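Long-range contacts in transcriptional regulator (Mesorhizobium loti, PDB 3BHQ), which probably binds operator DNA through a TetR-type helix-turn-helix and regulates transcription as a dimer of all-helical subunits: residues 88-93 and 199-203; 99-104 and 167-171; 152-156 and 204-208. All coordinates share one frame; numbering follows the deposited sequence.

Interaction 1: residues 88-93 and 199-203; sequences MEGGLQ and VEAFL
L92 and L203 meet tip to tip, each extending its branched end across the gap between two helices, and L92 CD1 comes to rest 3.6 Å from L203 CD2. The same methyl of L92 also reaches the ring of F202, lying oblique to it at 4.0 Å from F202 CD2. V199 packs against the base of L92. With V199 CG1 anti to its own backbone N (chi1 168°), that methyl sits 3.6 Å from L92 CB, while V199 CG2 is directed at the backbone, 3.6 Å from L92 O. Segments 88-93 and 199-203 belong to helices 88-103 and 188-206 of the all-helical C-terminal domain of a TetR-family regulator. Here the axes of the two short segments approach to 10.1 Å and run at 132°, about midway between perpendicular and antiparallel. Toward the solvent the contact becomes mixed. E89 crosses L203 at a slant and offers only aliphatic carbon, L203 CD1 lying 3.7 Å from E89 CB. Beyond CG the extended chain of E89 carries its carboxylate alongside E200, both side chains pointing the same way, although the position of this carboxylate is doubtful because it belongs to one of two modelled conformers. Deeper in the bundle, L92 also leans on F145 of helix 123-150, and the F202 ring meets those of F145 and Y206.

Interaction 2: residues 99-104 and 167-171; sequences LIAVLM and FGMLL
L99 and F167 both carry CG anti to the carbonyl carbon (chi1 -67° for L99), an arrangement that sends L99 CD1 over one face of the F167 ring. This is a CH-pi contact, 4.2 Å from L99 CD1 to the F167 ring centroid and 24° off the normal, displaced toward the rim. One turn on, L103 meets the same ring differently: its CD1 lies at the edge, near the ring plane, 3.7 Å from F167 CE2. That methyl also touches L171 CD1 at 3.8 Å, where the two leucine side chains cross at about a right angle. L170 takes a different torsion, CG anti to its backbone N, and divides its methyls between two partners. CD2 of L170 packs on L99 CB at 3.9 Å, whereas L170 CD1 meets I100 CD1 in the conformer given for I100. The contact is wholly apolar, and the axes of the segments are inclined at 71°. Around it, helix 56-83 covers L99 and L103, helix 123-150 lies against F167 through M137, L138 and T141, and helix 188-206 closes over I100 and L170. F167 and L171 also pack on W172 of the second subunit, placing this buried layer beside the dimer interface.

Interaction 3: residues 152-156 and 204-208; sequences GLIQT and AVYGV
Q155 and Y206 are joined through their backbones: Q155 N donates to Y206 O at 2.8 Å, a nearly straight bond with an N-H...O angle of 166°. Water extends the polar link. One molecule donates to L153 O at 2.7 Å and accepts from V208 N at 3.0 Å, bridging the two segments past the end of helix 188-206. Packing supplies the rest. The Y206 side chain crosses that of T156 at about a right angle, with T156 CG2 3.9 Å from Y206 CD1, and Q155 O lies in the plane of the ring at its edge. V208 CG2 reaches G152 O at 3.5 Å. G152 itself, with positive phi, ends helix 123-150 in a Schellman motif, and the following loop leads to helix 159-181 of the TetR-type C-terminal domain. The polar ends look elsewhere, Y206 OH bonding to H165 ND1 and T156 OG1 to T149 OG1. Replacing Y206 with an alanine would probably leave H165 without this hydroxyl partner and open a gap beside T156. Across the dimer, Y206 packs on A201 of the second subunit.

Overall arrangement
The three contacts show how a helical bundle is closed by segments remote in sequence. Interactions 1 and 2 share helix 88-103, with centres about 14 Å apart, and interaction 2 is nested along the chain inside the loop that interaction 1 closes; they touch where A201 CB lies 3.7 Å from M169 SE. Interactions 1 and 3 share helix 188-206, lie about 10 Å apart between centres, and meet where M88 CG is 3.5 Å from L153 O. Interactions 2 and 3 are about 20 Å apart between centres and do not touch, yet both border the second subunit. All lie in the C-terminal domain, away from the predicted DNA-binding helix-turn-helix at residues 34-53.

Interaction 1: residues 88-93 and 199-203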
# COMPACT_ATOMS: atom_id res chain seq x y z
N MSE A 88 19.69 -18.02 11.08
CA MSE A 88 18.82 -16.89 10.85
C MSE A 88 18.67 -16.49 9.41
O MSE A 88 17.55 -16.07 9.08
CB MSE A 88 19.23 -15.66 11.68
CG MSE A 88 19.02 -15.83 13.17
SE MSE A 88 17.21 -16.09 13.72
CE MSE A 88 17.19 -18.06 13.76
N GLU A 89 19.72 -16.52 8.58
CA GLU A 89 19.54 -16.11 7.19
C GLU A 89 18.60 -17.09 6.48
O GLU A 89 17.63 -16.66 5.89
CB GLU A 89 20.84 -15.86 6.40
CG GLU A 89 20.55 -15.09 5.07
CD GLU A 89 21.77 -14.45 4.40
OE1 GLU A 89 22.89 -14.99 4.54
OE2 GLU A 89 21.60 -13.42 3.71
N GLY A 90 18.87 -18.37 6.57
CA GLY A 90 17.96 -19.36 5.96
C GLY A 90 16.56 -19.32 6.57
O GLY A 90 15.57 -19.42 5.87
N GLY A 91 16.48 -19.20 7.90
CA GLY A 91 15.21 -19.15 8.59
C GLY A 91 14.38 -17.96 8.14
O GLY A 91 13.20 -18.11 7.84
N LEU A 92 15.02 -16.80 8.07
CA LEU A 92 14.33 -15.58 7.59
C LEU A 92 13.94 -15.67 6.12
O LEU A 92 12.89 -15.14 5.74
CB LEU A 92 15.16 -14.32 7.86
CG LEU A 92 15.12 -13.84 9.32
CD1 LEU A 92 16.30 -12.92 9.65
CD2 LEU A 92 13.77 -13.20 9.63
N GLN A 93 14.79 -16.28 5.30
CA GLN A 93 14.48 -16.53 3.89
C GLN A 93 13.21 -17.37 3.78
O GLN A 93 12.31 -17.05 3.00
CB GLN A 93 15.59 -17.23 3.15
CG GLN A 93 16.79 -16.38 2.82
CD GLN A 93 17.95 -17.17 2.24
OE1 GLN A 93 17.89 -18.40 2.14
NE2 GLN A 93 19.01 -16.48 1.88
N VAL A 199 15.86 -10.06 2.95
CA VAL A 199 16.46 -10.66 4.16
C VAL A 199 17.92 -10.26 4.33
O VAL A 199 18.36 -9.97 5.44
CB VAL A 199 16.27 -12.18 4.16
CG1 VAL A 199 17.13 -12.88 5.26
CG2 VAL A 199 14.82 -12.51 4.31
N GLU A 200 18.69 -10.23 3.24
CA GLU A 200 20.08 -9.77 3.32
C GLU A 200 20.18 -8.36 3.85
O GLU A 200 20.99 -8.07 4.72
CB GLU A 200 20.76 -9.86 1.96
CG GLU A 200 22.23 -9.47 1.95
CD GLU A 200 22.85 -9.66 0.57
OE1 GLU A 200 23.06 -10.82 0.18
OE2 GLU A 200 23.12 -8.64 -0.11
N ALA A 201 19.32 -7.47 3.34
CA ALA A 201 19.31 -6.09 3.82
C ALA A 201 18.87 -6.02 5.28
O ALA A 201 19.44 -5.30 6.10
CB ALA A 201 18.39 -5.24 2.93
N PHE A 202 17.82 -6.77 5.62
CA PHE A 202 17.33 -6.85 6.99
C PHE A 202 18.43 -7.27 7.98
O PHE A 202 18.57 -6.65 9.03
CB PHE A 202 16.14 -7.81 7.09
CG PHE A 202 15.60 -7.96 8.49
CD1 PHE A 202 14.60 -7.11 8.95
CD2 PHE A 202 16.08 -8.96 9.33
CE1 PHE A 202 14.10 -7.28 10.23
CE2 PHE A 202 15.59 -9.11 10.62
CZ PHE A 202 14.60 -8.26 11.06
N LEU A 203 19.19 -8.32 7.65
CA LEU A 203 20.26 -8.79 8.53
C LEU A 203 21.44 -7.81 8.61
O LEU A 203 22.14 -7.79 9.63
CB LEU A 203 20.74 -10.20 8.15
CG LEU A 203 19.72 -11.29 8.53
CD1 LEU A 203 20.11 -12.63 7.95
CD2 LEU A 203 19.52 -11.39 10.02

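Interaction 2: residues 99-104 and 167-171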
# COMPACT_ATOMS: atom_id res chain seq x y z
N LEU A 99 5.71 -15.43 3.48
CA LEU A 99 4.97 -14.15 3.62
C LEU A 99 4.57 -13.60 2.27
O LEU A 99 3.43 -13.15 2.10
CB LEU A 99 5.79 -13.08 4.37
CG LEU A 99 6.11 -13.27 5.84
CD1 LEU A 99 7.03 -12.13 6.31
CD2 LEU A 99 4.84 -13.36 6.70
N ILE A 100 5.51 -13.60 1.33
CA ILE A 100 5.22 -13.15 -0.05
C ILE A 100 4.10 -13.97 -0.66
O ILE A 100 3.15 -13.44 -1.18
CB ILE A 100 6.43 -13.28 -1.01
CG1 ILE A 100 7.45 -12.20 -0.67
CG2 ILE A 100 6.01 -13.15 -2.50
CD1 ILE A 100 8.72 -12.29 -1.48
N ALA A 101 4.20 -15.30 -0.56
CA ALA A 101 3.18 -16.19 -1.16
C ALA A 101 1.79 -15.99 -0.57
O ALA A 101 0.79 -15.94 -1.29
CB ALA A 101 3.61 -17.65 -1.05
N VAL A 102 1.71 -15.85 0.75
CA VAL A 102 0.45 -15.64 1.46
C VAL A 102 -0.16 -14.27 1.17
O VAL A 102 -1.35 -14.15 0.84
CB VAL A 102 0.65 -15.83 3.00
CG1 VAL A 102 -0.57 -15.40 3.80
CG2 VAL A 102 1.02 -17.27 3.30
N LEU A 103 0.66 -13.24 1.34
CA LEU A 103 0.18 -11.86 1.22
C LEU A 103 -0.08 -11.40 -0.20
O LEU A 103 -0.85 -10.44 -0.39
CB LEU A 103 1.07 -10.91 2.03
CG LEU A 103 1.16 -11.22 3.53
CD1 LEU A 103 2.19 -10.36 4.24
CD2 LEU A 103 -0.19 -11.07 4.20
N MSE A 104 0.51 -12.07 -1.20
CA MSE A 104 0.30 -11.74 -2.61
C MSE A 104 -0.72 -12.65 -3.29
O MSE A 104 -0.88 -12.64 -4.49
CB MSE A 104 1.63 -11.65 -3.35
CG MSE A 104 2.60 -10.61 -2.76
SE MSE A 104 1.91 -8.79 -2.85
CE MSE A 104 1.60 -8.81 -4.81
N PHE A 167 8.74 -6.32 6.50
CA PHE A 167 7.56 -6.31 5.64
C PHE A 167 7.64 -5.21 4.57
O PHE A 167 7.30 -5.47 3.41
CB PHE A 167 6.27 -6.14 6.46
CG PHE A 167 5.77 -7.42 7.09
CD1 PHE A 167 6.40 -7.99 8.18
CD2 PHE A 167 4.62 -8.04 6.61
CE1 PHE A 167 5.89 -9.16 8.78
CE2 PHE A 167 4.11 -9.21 7.20
CZ PHE A 167 4.76 -9.77 8.30
N GLY A 168 8.11 -4.04 4.96
CA GLY A 168 8.25 -2.93 4.02
C GLY A 168 9.25 -3.22 2.91
O GLY A 168 8.95 -3.00 1.74
N MSE A 169 10.42 -3.76 3.26
CA MSE A 169 11.41 -4.10 2.22
C MSE A 169 10.90 -5.19 1.30
O MSE A 169 11.10 -5.14 0.08
CB MSE A 169 12.75 -4.46 2.84
CG MSE A 169 13.37 -3.28 3.39
SE MSE A 169 15.19 -3.56 3.86
CE MSE A 169 14.76 -4.21 5.43
N LEU A 170 10.22 -6.18 1.88
CA LEU A 170 9.71 -7.30 1.14
C LEU A 170 8.57 -6.94 0.20
O LEU A 170 8.47 -7.49 -0.91
CB LEU A 170 9.21 -8.36 2.13
CG LEU A 170 8.83 -9.73 1.67
CD1 LEU A 170 10.09 -10.43 1.16
CD2 LEU A 170 8.22 -10.47 2.89
N LEU A 171 7.67 -6.06 0.64
CA LEU A 171 6.43 -5.84 -0.10
C LEU A 171 6.23 -4.49 -0.76
O LEU A 171 5.29 -4.37 -1.53
CB LEU A 171 5.27 -6.09 0.87
CG LEU A 171 5.18 -7.50 1.47
CD1 LEU A 171 4.14 -7.53 2.60
CD2 LEU A 171 4.88 -8.50 0.39

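Interaction 3: residues 152-156 and 204-208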
# COMPACT_ATOMS: atom_id res chain seq x y z
N GLY A 152 19.78 -13.99 21.68
CA GLY A 152 21.00 -13.52 21.04
C GLY A 152 21.18 -13.91 19.59
O GLY A 152 22.31 -13.85 19.07
N LEU A 153 20.08 -14.26 18.91
CA LEU A 153 20.13 -14.71 17.51
C LEU A 153 20.05 -13.56 16.50
O LEU A 153 20.60 -13.66 15.40
CB LEU A 153 19.06 -15.78 17.26
CG LEU A 153 19.28 -17.11 18.01
CD1 LEU A 153 18.11 -18.02 17.86
CD2 LEU A 153 20.55 -17.82 17.54
N ILE A 154 19.33 -12.49 16.86
CA ILE A 154 19.24 -11.23 16.10
C ILE A 154 19.30 -10.11 17.15
O ILE A 154 19.35 -10.40 18.34
CB ILE A 154 17.95 -11.10 15.22
CG1 ILE A 154 16.65 -11.07 16.06
CG2 ILE A 154 17.90 -12.25 14.19
CD1 ILE A 154 15.34 -10.89 15.23
N GLN A 155 19.26 -8.85 16.71
CA GLN A 155 19.20 -7.69 17.63
C GLN A 155 18.18 -6.65 17.15
O GLN A 155 18.52 -5.77 16.35
CB GLN A 155 20.58 -7.03 17.83
CG GLN A 155 20.57 -5.83 18.83
CD GLN A 155 20.01 -6.21 20.21
OE1 GLN A 155 20.47 -7.19 20.82
NE2 GLN A 155 19.02 -5.45 20.70
N THR A 156 16.94 -6.79 17.62
CA THR A 156 15.86 -5.86 17.31
C THR A 156 15.41 -5.19 18.60
O THR A 156 14.64 -5.77 19.38
CB THR A 156 14.68 -6.57 16.60
OG1 THR A 156 14.12 -7.57 17.45
CG2 THR A 156 15.12 -7.19 15.28
N ALA A 204 21.64 -6.99 7.57
CA ALA A 204 22.67 -5.94 7.60
C ALA A 204 22.40 -4.95 8.72
O ALA A 204 23.33 -4.43 9.32
CB ALA A 204 22.79 -5.24 6.25
N VAL A 205 21.13 -4.71 9.03
CA VAL A 205 20.73 -3.84 10.12
C VAL A 205 20.54 -4.57 11.45
O VAL A 205 21.00 -4.11 12.50
CB VAL A 205 19.31 -3.19 9.84
CG1 VAL A 205 18.97 -2.16 10.94
CG2 VAL A 205 19.19 -2.60 8.46
N TYR A 206 19.82 -5.69 11.42
CA TYR A 206 19.37 -6.37 12.64
C TYR A 206 20.07 -7.68 13.02
O TYR A 206 19.71 -8.31 14.03
CB TYR A 206 17.86 -6.58 12.59
CG TYR A 206 17.09 -5.29 12.47
CD1 TYR A 206 17.08 -4.37 13.53
CD2 TYR A 206 16.39 -4.97 11.33
CE1 TYR A 206 16.39 -3.18 13.44
CE2 TYR A 206 15.69 -3.77 11.22
CZ TYR A 206 15.69 -2.88 12.29
OH TYR A 206 14.99 -1.70 12.21
N GLY A 207 21.02 -8.11 12.20
CA GLY A 207 21.75 -9.33 12.50
C GLY A 207 22.77 -9.11 13.59
O GLY A 207 23.10 -7.97 13.91
N VAL A 208 23.27 -10.20 14.16
CA VAL A 208 24.33 -10.12 15.19
C VAL A 208 25.70 -10.18 14.50
O VAL A 208 25.91 -10.97 13.59
CB VAL A 208 24.19 -11.24 16.23
CG1 VAL A 208 25.39 -11.26 17.16
CG2 VAL A 208 22.92 -11.04 17.02
O HOH W 1 21.73 -12.52 13.18
O HOH W 2 20.45 -4.04 15.80